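Local coordinates for protein hydrogenase maturation factor (Thermoanaerobacter tengcongensis, PDB 3VTH) that probably transfers the carbamoyl group of carbamoyl phosphate, at the cost of ATP, to the C-terminal cysteine of HypE during [NiFe]-hydrogenase maturation, at residues K410-M415 / A421-H426; K434-Y439 / T468-S473. All coordinates share one frame; numbering follows the deposited sequence.

Contact 1: residues K410-M415 / A421-H426; sequences KNTFCM and AFISHH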
ATOM      1  N   LYS A 410      10.417   2.475  -1.093  1.00 22.39           N
ATOM      2  CA  LYS A 410       9.084   1.929  -0.865  1.00 21.96           C
ATOM      3  C   LYS A 410       8.974   0.504  -1.417  1.00 21.87           C
ATOM      4  O   LYS A 410       7.980   0.127  -2.052  1.00 20.71           O
ATOM      5  CB  LYS A 410       8.037   2.835  -1.530  1.00 21.06           C
ATOM      6  CG  LYS A 410       7.941   4.267  -0.929  1.00 23.68           C
ATOM      7  CD  LYS A 410       7.022   5.130  -1.809  1.00 24.24           C
ATOM      8  CE  LYS A 410       6.742   6.540  -1.233  1.00 27.16           C
ATOM      9  NZ  LYS A 410       7.987   7.363  -0.968  1.00 28.08           N
ATOM     10  N   ASN A 411      10.008  -0.285  -1.189  1.00 22.12           N
ATOM     11  CA  ASN A 411      10.089  -1.567  -1.869  1.00 21.82           C
ATOM     12  C   ASN A 411       8.909  -2.507  -1.589  1.00 22.07           C
ATOM     13  O   ASN A 411       8.430  -2.597  -0.460  1.00 21.48           O
ATOM     14  CB  ASN A 411      11.414  -2.249  -1.551  1.00 21.96           C
ATOM     15  CG  ASN A 411      11.499  -3.654  -2.151  1.00 23.61           C
ATOM     16  OD1 ASN A 411      12.081  -3.866  -3.226  1.00 26.82           O
ATOM     17  ND2 ASN A 411      10.898  -4.601  -1.475  1.00 19.46           N
ATOM     18  N   THR A 412       8.443  -3.186  -2.644  1.00 21.84           N
ATOM     19  CA  THR A 412       7.712  -4.429  -2.505  1.00 21.78           C
ATOM     20  C   THR A 412       8.356  -5.399  -3.500  1.00 22.16           C
ATOM     21  O   THR A 412       9.007  -4.971  -4.460  1.00 21.15           O
ATOM     22  CB  THR A 412       6.224  -4.284  -2.890  1.00 21.58           C
ATOM     23  OG1 THR A 412       6.139  -3.797  -4.236  1.00 21.90           O
ATOM     24  CG2 THR A 412       5.477  -3.326  -1.923  1.00 20.93           C
ATOM     25  N   PHE A 413       8.148  -6.691  -3.266  1.00 22.41           N
ATOM     26  CA  PHE A 413       8.460  -7.723  -4.242  1.00 22.85           C
ATOM     27  C   PHE A 413       7.148  -8.372  -4.668  1.00 22.72           C
ATOM     28  O   PHE A 413       6.124  -8.171  -4.022  1.00 22.48           O
ATOM     29  CB  PHE A 413       9.446  -8.756  -3.658  1.00 23.45           C
ATOM     30  CG  PHE A 413       8.937  -9.464  -2.426  1.00 24.58           C
ATOM     31  CD1 PHE A 413       8.099 -10.569  -2.538  1.00 23.78           C
ATOM     32  CD2 PHE A 413       9.312  -9.029  -1.153  1.00 24.22           C
ATOM     33  CE1 PHE A 413       7.622 -11.250  -1.385  1.00 25.14           C
ATOM     34  CE2 PHE A 413       8.851  -9.697   0.005  1.00 24.88           C
ATOM     35  CZ  PHE A 413       8.011 -10.803  -0.112  1.00 26.64           C
ATOM     36  N   CYS A 414       7.161  -9.102  -5.786  1.00 23.62           N
ATOM     37  CA  CYS A 414       5.948  -9.755  -6.282  1.00 24.40           C
ATOM     38  C   CYS A 414       6.287 -11.153  -6.785  1.00 25.79           C
ATOM     39  O   CYS A 414       7.308 -11.326  -7.444  1.00 25.82           O
ATOM     40  CB  CYS A 414       5.307  -8.900  -7.390  1.00 24.21           C
ATOM     41  SG  CYS A 414       3.786  -9.562  -8.103  1.00 26.44           S
ATOM     42  N   MET A 415       5.459 -12.145  -6.436  1.00 25.69           N
ATOM     43  CA  MET A 415       5.633 -13.533  -6.892  1.00 28.01           C
ATOM     44  C   MET A 415       4.379 -14.004  -7.598  1.00 27.51           C
ATOM     45  O   MET A 415       3.276 -13.865  -7.066  1.00 27.46           O
ATOM     46  CB  MET A 415       5.817 -14.496  -5.712  1.00 29.42           C
ATOM     47  CG  MET A 415       6.984 -14.218  -4.836  1.00 32.89           C
ATOM     48  SD  MET A 415       6.868 -15.224  -3.332  1.00 35.84           S
ATOM     49  CE  MET A 415       8.354 -14.570  -2.582  1.00 31.34           C
ATOM     50  N   ALA A 421      -0.889 -12.553  -8.868  1.00 26.30           N
ATOM     51  CA  ALA A 421       0.344 -11.828  -8.607  1.00 24.91           C
ATOM     52  C   ALA A 421       0.282 -11.471  -7.119  1.00 23.66           C
ATOM     53  O   ALA A 421      -0.495 -10.609  -6.712  1.00 23.02           O
ATOM     54  CB  ALA A 421       0.429 -10.572  -9.473  1.00 23.95           C
ATOM     55  N   PHE A 422       1.030 -12.220  -6.322  1.00 22.99           N
ATOM     56  CA  PHE A 422       1.136 -11.985  -4.896  1.00 22.95           C
ATOM     57  C   PHE A 422       2.163 -10.888  -4.681  1.00 22.66           C
ATOM     58  O   PHE A 422       3.361 -11.171  -4.542  1.00 23.16           O
ATOM     59  CB  PHE A 422       1.596 -13.255  -4.186  1.00 23.28           C
ATOM     60  CG  PHE A 422       0.554 -14.341  -4.148  1.00 23.96           C
ATOM     61  CD1 PHE A 422      -0.520 -14.263  -3.255  1.00 23.78           C
ATOM     62  CD2 PHE A 422       0.649 -15.445  -4.993  1.00 25.72           C
ATOM     63  CE1 PHE A 422      -1.505 -15.283  -3.214  1.00 25.13           C
ATOM     64  CE2 PHE A 422      -0.310 -16.464  -4.957  1.00 25.44           C
ATOM     65  CZ  PHE A 422      -1.387 -16.389  -4.071  1.00 24.48           C
ATOM     66  N   ILE A 423       1.707  -9.643  -4.707  1.00 21.89           N
ATOM     67  CA  ILE A 423       2.588  -8.521  -4.393  1.00 22.23           C
ATOM     68  C   ILE A 423       2.692  -8.400  -2.851  1.00 22.75           C
ATOM     69  O   ILE A 423       1.684  -8.489  -2.122  1.00 24.08           O
ATOM     70  CB  ILE A 423       2.113  -7.198  -5.073  1.00 21.45           C
ATOM     71  CG1 ILE A 423       3.141  -6.073  -4.847  1.00 20.51           C
ATOM     72  CG2 ILE A 423       0.716  -6.796  -4.573  1.00 23.79           C
ATOM     73  CD1 ILE A 423       2.897  -4.778  -5.695  1.00 21.36           C
ATOM     74  N   SER A 424       3.909  -8.253  -2.351  1.00 22.13           N
ATOM     75  CA  SER A 424       4.119  -8.243  -0.910  1.00 22.13           C
ATOM     76  C   SER A 424       3.579  -6.960  -0.327  1.00 21.82           C
ATOM     77  O   SER A 424       3.422  -5.948  -1.033  1.00 21.40           O
ATOM     78  CB  SER A 424       5.610  -8.351  -0.587  1.00 22.58           C
ATOM     79  OG  SER A 424       6.297  -7.117  -0.796  1.00 21.34           O
ATOM     80  N   HIS A 425       3.304  -6.994   0.967  1.00 21.74           N
ATOM     81  CA  HIS A 425       3.063  -5.767   1.693  1.00 21.49           C
ATOM     82  C   HIS A 425       4.298  -4.868   1.608  1.00 21.39           C
ATOM     83  O   HIS A 425       5.404  -5.340   1.359  1.00 20.92           O
ATOM     84  CB  HIS A 425       2.709  -6.058   3.152  1.00 21.55           C
ATOM     85  CG  HIS A 425       3.805  -6.715   3.946  1.00 24.02           C
ATOM     86  ND1 HIS A 425       4.058  -8.072   3.894  1.00 26.15           N
ATOM     87  CD2 HIS A 425       4.679  -6.205   4.851  1.00 23.38           C
ATOM     88  CE1 HIS A 425       5.050  -8.365   4.721  1.00 26.30           C
ATOM     89  NE2 HIS A 425       5.445  -7.251   5.313  1.00 26.72           N
ATOM     90  N   HIS A 426       4.077  -3.573   1.808  1.00 20.96           N
ATOM     91  CA  HIS A 426       5.154  -2.580   1.898  1.00 21.71           C
ATOM     92  C   HIS A 426       6.307  -3.075   2.771  1.00 22.68           C
ATOM     93  O   HIS A 426       6.099  -3.465   3.930  1.00 23.46           O
ATOM     94  CB  HIS A 426       4.566  -1.309   2.514  1.00 21.10           C
ATOM     95  CG  HIS A 426       5.576  -0.245   2.804  1.00 21.33           C
ATOM     96  ND1 HIS A 426       6.052   0.004   4.076  1.00 25.35           N
ATOM     97  CD2 HIS A 426       6.178   0.654   1.995  1.00 20.47           C
ATOM     98  CE1 HIS A 426       6.905   1.014   4.039  1.00 20.58           C
ATOM     99  NE2 HIS A 426       6.985   1.437   2.791  1.00 25.28           N
TER
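The ring of Phe-413 carries Ser-424 on one face. Ser-424 CB sits over the middle of the ring, 3.4 Å from its centroid and 11° off the normal, a CH-pi contact. The ring of Phe-422 meets Met-415 O at its edge, near the ring plane. Tyr-446 meets the Phe-413 ring edge-to-face, and Phe-450 stacks with that of Phe-422. The Phe-413 ring gets there because CG stands between the backbone N and the carbonyl carbon (chi1 59°), which folds it back over Ser-424, just beyond the end of strand 420-423.

Ser-424 is gripped at three points. Its N donates a nearly straight bond of 2.8 Å to Phe-413 O. Its OG accepts from Phe-413 N at 3.1 Å and donates to His-425 O. The pairing thus runs on past Ile-423, with OG taking the part of a backbone acceptor.

Next come Cys-414 and Ile-423, a non-hydrogen-bonded antiparallel pair. Met-415 and Phe-422 follow as a hydrogen-bonded pair, with Met-415 N to Phe-422 O at 3.0 Å and Phe-422 N to Met-415 O at 2.9 Å. Cys-414 SG rests on Ala-421 CB at 3.8 Å. Thr-412 OG1 bonds to Gly-735 O and Ser-738 OG.

This is a beta hairpin, buried in the Kae1-like domain. Strand 402-404 flanks it beside Cys-414, and strand 392-393 beside Ala-421. Helix 737-749 packs on Cys-414, Ala-421 and Ile-423. Helix 433-449 packs on Phe-413 and Met-415.

Contact 2: residues K434-Y439 / T468-S473; sequences KAFNYY and TQYAKS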
ATOM      1  N   LYS A 434      19.335  -3.642   7.916  1.00 41.55           N
ATOM      2  CA  LYS A 434      18.180  -4.104   8.686  1.00 41.22           C
ATOM      3  C   LYS A 434      16.950  -4.218   7.795  1.00 38.49           C
ATOM      4  O   LYS A 434      16.193  -5.165   7.905  1.00 37.60           O
ATOM      5  CB  LYS A 434      17.897  -3.158   9.850  1.00 42.21           C
ATOM      6  CG  LYS A 434      18.726  -3.439  11.072  1.00 46.58           C
ATOM      7  CD  LYS A 434      18.722  -2.237  11.975  1.00 50.65           C
ATOM      8  CE  LYS A 434      20.043  -1.493  11.922  1.00 53.94           C
ATOM      9  NZ  LYS A 434      21.029  -2.178  12.803  1.00 54.52           N
ATOM     10  N   ALA A 435      16.781  -3.249   6.902  1.00 36.20           N
ATOM     11  CA  ALA A 435      15.711  -3.283   5.919  1.00 34.64           C
ATOM     12  C   ALA A 435      15.915  -4.470   4.973  1.00 34.57           C
ATOM     13  O   ALA A 435      14.966  -5.198   4.663  1.00 33.61           O
ATOM     14  CB  ALA A 435      15.668  -1.988   5.153  1.00 33.03           C
ATOM     15  N   PHE A 436      17.156  -4.671   4.544  1.00 35.11           N
ATOM     16  CA  PHE A 436      17.484  -5.765   3.642  1.00 36.51           C
ATOM     17  C   PHE A 436      17.257  -7.135   4.270  1.00 37.48           C
ATOM     18  O   PHE A 436      16.695  -8.022   3.624  1.00 37.04           O
ATOM     19  CB  PHE A 436      18.922  -5.650   3.125  1.00 37.52           C
ATOM     20  CG  PHE A 436      19.245  -6.622   2.022  1.00 39.45           C
ATOM     21  CD1 PHE A 436      20.072  -7.712   2.262  1.00 43.19           C
ATOM     22  CD2 PHE A 436      18.704  -6.451   0.744  1.00 39.72           C
ATOM     23  CE1 PHE A 436      20.373  -8.624   1.238  1.00 45.45           C
ATOM     24  CE2 PHE A 436      18.990  -7.356  -0.283  1.00 40.75           C
ATOM     25  CZ  PHE A 436      19.829  -8.432  -0.041  1.00 43.20           C
ATOM     26  N   ASN A 437      17.687  -7.309   5.523  1.00 39.13           N
ATOM     27  CA  ASN A 437      17.469  -8.583   6.231  1.00 40.37           C
ATOM     28  C   ASN A 437      15.988  -8.941   6.315  1.00 38.89           C
ATOM     29  O   ASN A 437      15.607 -10.097   6.120  1.00 39.00           O
ATOM     30  CB  ASN A 437      18.070  -8.561   7.643  1.00 42.36           C
ATOM     31  CG  ASN A 437      19.580  -8.571   7.641  1.00 45.70           C
ATOM     32  OD1 ASN A 437      20.207  -8.293   8.666  1.00 50.46           O
ATOM     33  ND2 ASN A 437      20.182  -8.892   6.496  1.00 47.69           N
ATOM     34  N   TYR A 438      15.175  -7.934   6.608  1.00 37.58           N
ATOM     35  CA  TYR A 438      13.726  -8.050   6.678  1.00 36.49           C
ATOM     36  C   TYR A 438      13.094  -8.379   5.314  1.00 35.36           C
ATOM     37  O   TYR A 438      12.259  -9.289   5.210  1.00 35.04           O
ATOM     38  CB  TYR A 438      13.167  -6.760   7.249  1.00 36.08           C
ATOM     39  CG  TYR A 438      11.667  -6.601   7.211  1.00 36.12           C
ATOM     40  CD1 TYR A 438      11.102  -5.427   6.720  1.00 35.30           C
ATOM     41  CD2 TYR A 438      10.803  -7.605   7.683  1.00 35.99           C
ATOM     42  CE1 TYR A 438       9.719  -5.242   6.691  1.00 36.02           C
ATOM     43  CE2 TYR A 438       9.401  -7.433   7.632  1.00 34.29           C
ATOM     44  CZ  TYR A 438       8.875  -6.252   7.151  1.00 35.26           C
ATOM     45  OH  TYR A 438       7.511  -6.034   7.111  1.00 35.50           O
ATOM     46  N   TYR A 439      13.503  -7.646   4.284  1.00 33.10           N
ATOM     47  CA  TYR A 439      13.160  -7.987   2.907  1.00 32.31           C
ATOM     48  C   TYR A 439      13.446  -9.460   2.600  1.00 33.82           C
ATOM     49  O   TYR A 439      12.572 -10.170   2.132  1.00 32.86           O
ATOM     50  CB  TYR A 439      13.966  -7.082   1.987  1.00 31.13           C
ATOM     51  CG  TYR A 439      13.907  -7.332   0.508  1.00 28.39           C
ATOM     52  CD1 TYR A 439      14.961  -7.969  -0.135  1.00 30.83           C
ATOM     53  CD2 TYR A 439      12.853  -6.851  -0.264  1.00 24.45           C
ATOM     54  CE1 TYR A 439      14.964  -8.143  -1.521  1.00 29.80           C
ATOM     55  CE2 TYR A 439      12.838  -7.026  -1.657  1.00 26.77           C
ATOM     56  CZ  TYR A 439      13.907  -7.686  -2.274  1.00 28.13           C
ATOM     57  OH  TYR A 439      13.941  -7.879  -3.647  1.00 26.62           O
ATOM     58  N   THR A 468      18.388  -5.496  -6.905  1.00 27.67           N
ATOM     59  CA  THR A 468      19.108  -5.993  -8.085  1.00 29.43           C
ATOM     60  C   THR A 468      20.242  -6.945  -7.683  1.00 30.70           C
ATOM     61  O   THR A 468      20.372  -8.038  -8.239  1.00 31.18           O
ATOM     62  CB  THR A 468      19.670  -4.821  -8.929  1.00 28.63           C
ATOM     63  OG1 THR A 468      18.578  -4.021  -9.386  1.00 28.42           O
ATOM     64  CG2 THR A 468      20.488  -5.346 -10.141  1.00 30.60           C
ATOM     65  N   GLN A 469      21.041  -6.528  -6.699  1.00 31.82           N
ATOM     66  CA  GLN A 469      22.119  -7.362  -6.150  1.00 34.00           C
ATOM     67  C   GLN A 469      21.572  -8.691  -5.634  1.00 34.19           C
ATOM     68  O   GLN A 469      22.189  -9.738  -5.818  1.00 34.88           O
ATOM     69  CB  GLN A 469      22.905  -6.598  -5.067  1.00 35.09           C
ATOM     70  CG  GLN A 469      23.622  -5.359  -5.663  1.00 39.57           C
ATOM     71  CD  GLN A 469      23.864  -4.209  -4.675  1.00 45.88           C
ATOM     72  OE1 GLN A 469      23.844  -4.389  -3.460  1.00 49.36           O
ATOM     73  NE2 GLN A 469      24.122  -3.018  -5.213  1.00 47.72           N
ATOM     74  N   TYR A 470      20.404  -8.648  -5.001  1.00 32.97           N
ATOM     75  CA  TYR A 470      19.752  -9.872  -4.566  1.00 33.44           C
ATOM     76  C   TYR A 470      19.373 -10.748  -5.765  1.00 33.07           C
ATOM     77  O   TYR A 470      19.684 -11.931  -5.770  1.00 33.53           O
ATOM     78  CB  TYR A 470      18.531  -9.579  -3.681  1.00 32.53           C
ATOM     79  CG  TYR A 470      17.731 -10.833  -3.325  1.00 33.88           C
ATOM     80  CD1 TYR A 470      18.216 -11.770  -2.418  1.00 35.20           C
ATOM     81  CD2 TYR A 470      16.494 -11.073  -3.918  1.00 32.76           C
ATOM     82  CE1 TYR A 470      17.460 -12.923  -2.096  1.00 37.23           C
ATOM     83  CE2 TYR A 470      15.747 -12.194  -3.611  1.00 34.17           C
ATOM     84  CZ  TYR A 470      16.219 -13.105  -2.706  1.00 35.54           C
ATOM     85  OH  TYR A 470      15.442 -14.208  -2.448  1.00 37.96           O
ATOM     86  N   ALA A 471      18.733 -10.157  -6.780  1.00 32.09           N
ATOM     87  CA  ALA A 471      18.345 -10.890  -7.993  1.00 32.85           C
ATOM     88  C   ALA A 471      19.539 -11.591  -8.649  1.00 35.25           C
ATOM     89  O   ALA A 471      19.462 -12.770  -8.993  1.00 35.13           O
ATOM     90  CB  ALA A 471      17.663  -9.974  -8.991  1.00 30.31           C
ATOM     91  N   LYS A 472      20.636 -10.855  -8.804  1.00 36.86           N
ATOM     92  CA  LYS A 472      21.850 -11.384  -9.415  1.00 39.62           C
ATOM     93  C   LYS A 472      22.492 -12.466  -8.569  1.00 41.23           C
ATOM     94  O   LYS A 472      23.165 -13.337  -9.103  1.00 41.68           O
ATOM     95  CB  LYS A 472      22.872 -10.277  -9.671  1.00 40.29           C
ATOM     96  CG  LYS A 472      22.369  -9.099 -10.487  1.00 42.50           C
ATOM     97  CD  LYS A 472      21.997  -9.498 -11.912  1.00 46.69           C
ATOM     98  CE  LYS A 472      22.623  -8.543 -12.935  1.00 48.47           C
ATOM     99  NZ  LYS A 472      22.461  -7.108 -12.588  1.00 48.11           N
ATOM    100  N   SER A 473      22.273 -12.416  -7.254  1.00 41.59           N
ATOM    101  CA  SER A 473      22.800 -13.439  -6.349  1.00 42.82           C
ATOM    102  C   SER A 473      22.126 -14.807  -6.524  1.00 43.64           C
ATOM    103  O   SER A 473      22.637 -15.811  -6.025  1.00 44.70           O
ATOM    104  CB  SER A 473      22.660 -12.996  -4.884  1.00 42.91           C
ATOM    105  OG  SER A 473      21.427 -13.449  -4.320  1.00 41.57           O
TER
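Two helices of the Kae1-like domain, 433-449 and 466-473, meet here through three aromatic side chains. Within 434-439 and 468-473 the nearest CA atoms, those of Phe-436 and Tyr-470, are 9.5 Å apart. Tyr-470 points toward the other helix and makes all the close contacts from its side.

Tyr-439 and Tyr-470 form a T-shaped pair. The edge of Tyr-439 is turned to the face of Tyr-470, with the planes at 82° and the centroids 5.8 Å apart. The closest ring carbons are Tyr-439 CE1 and Tyr-470 CD2, at 4.1 Å. Tyr-439 OH is equally near to that CD2, but its hydrogen bond goes to Val-405 O. This bond fixes the far end of the ring.

Phe-436 lies one helical turn before Tyr-439. Its CZ reaches Tyr-470 CB at 4.0 Å, and CB lies near the plane of the Phe-436 ring, at its edge. Both rings of helix 433-449 have CG anti to the backbone N (chi1 -171° and 173°), which carries them out to the same tyrosine. Tyr-470 also touches Ile-440 and Ile-443 of that helix. Within its own helical segment, Ser-473 OG donates to Tyr-470 O at 2.7 Å, on a lone pair in the carbonyl plane.

No hydrogen bond joins the two segments. The contact rests on ring edges, one ring face and a methylene, with only 125 Å² buried, so it is a light apolar join.

Contact 1 is the more central of the two. It is almost wholly buried, whereas contact 2 is partly exposed. Contact 1 pairs two strands of one sheet, mainly through backbone hydrogen bonds. Contact 2 joins two helices through side chains alone. Helix 433-449 follows strand 420-423 in the chain and serves both. Its Tyr-438 OH probably hydrogen-bonds to His-425 NE2 of contact 1, at 3.0 Å. Its Tyr-439 touches Phe-413 and Asn-411 of contact 1. One helix thus lies against the hairpin and reaches helix 466-473. Lys-410 of contact 1 lies near the nucleotide analogue AP2; contact 2 is helix packing.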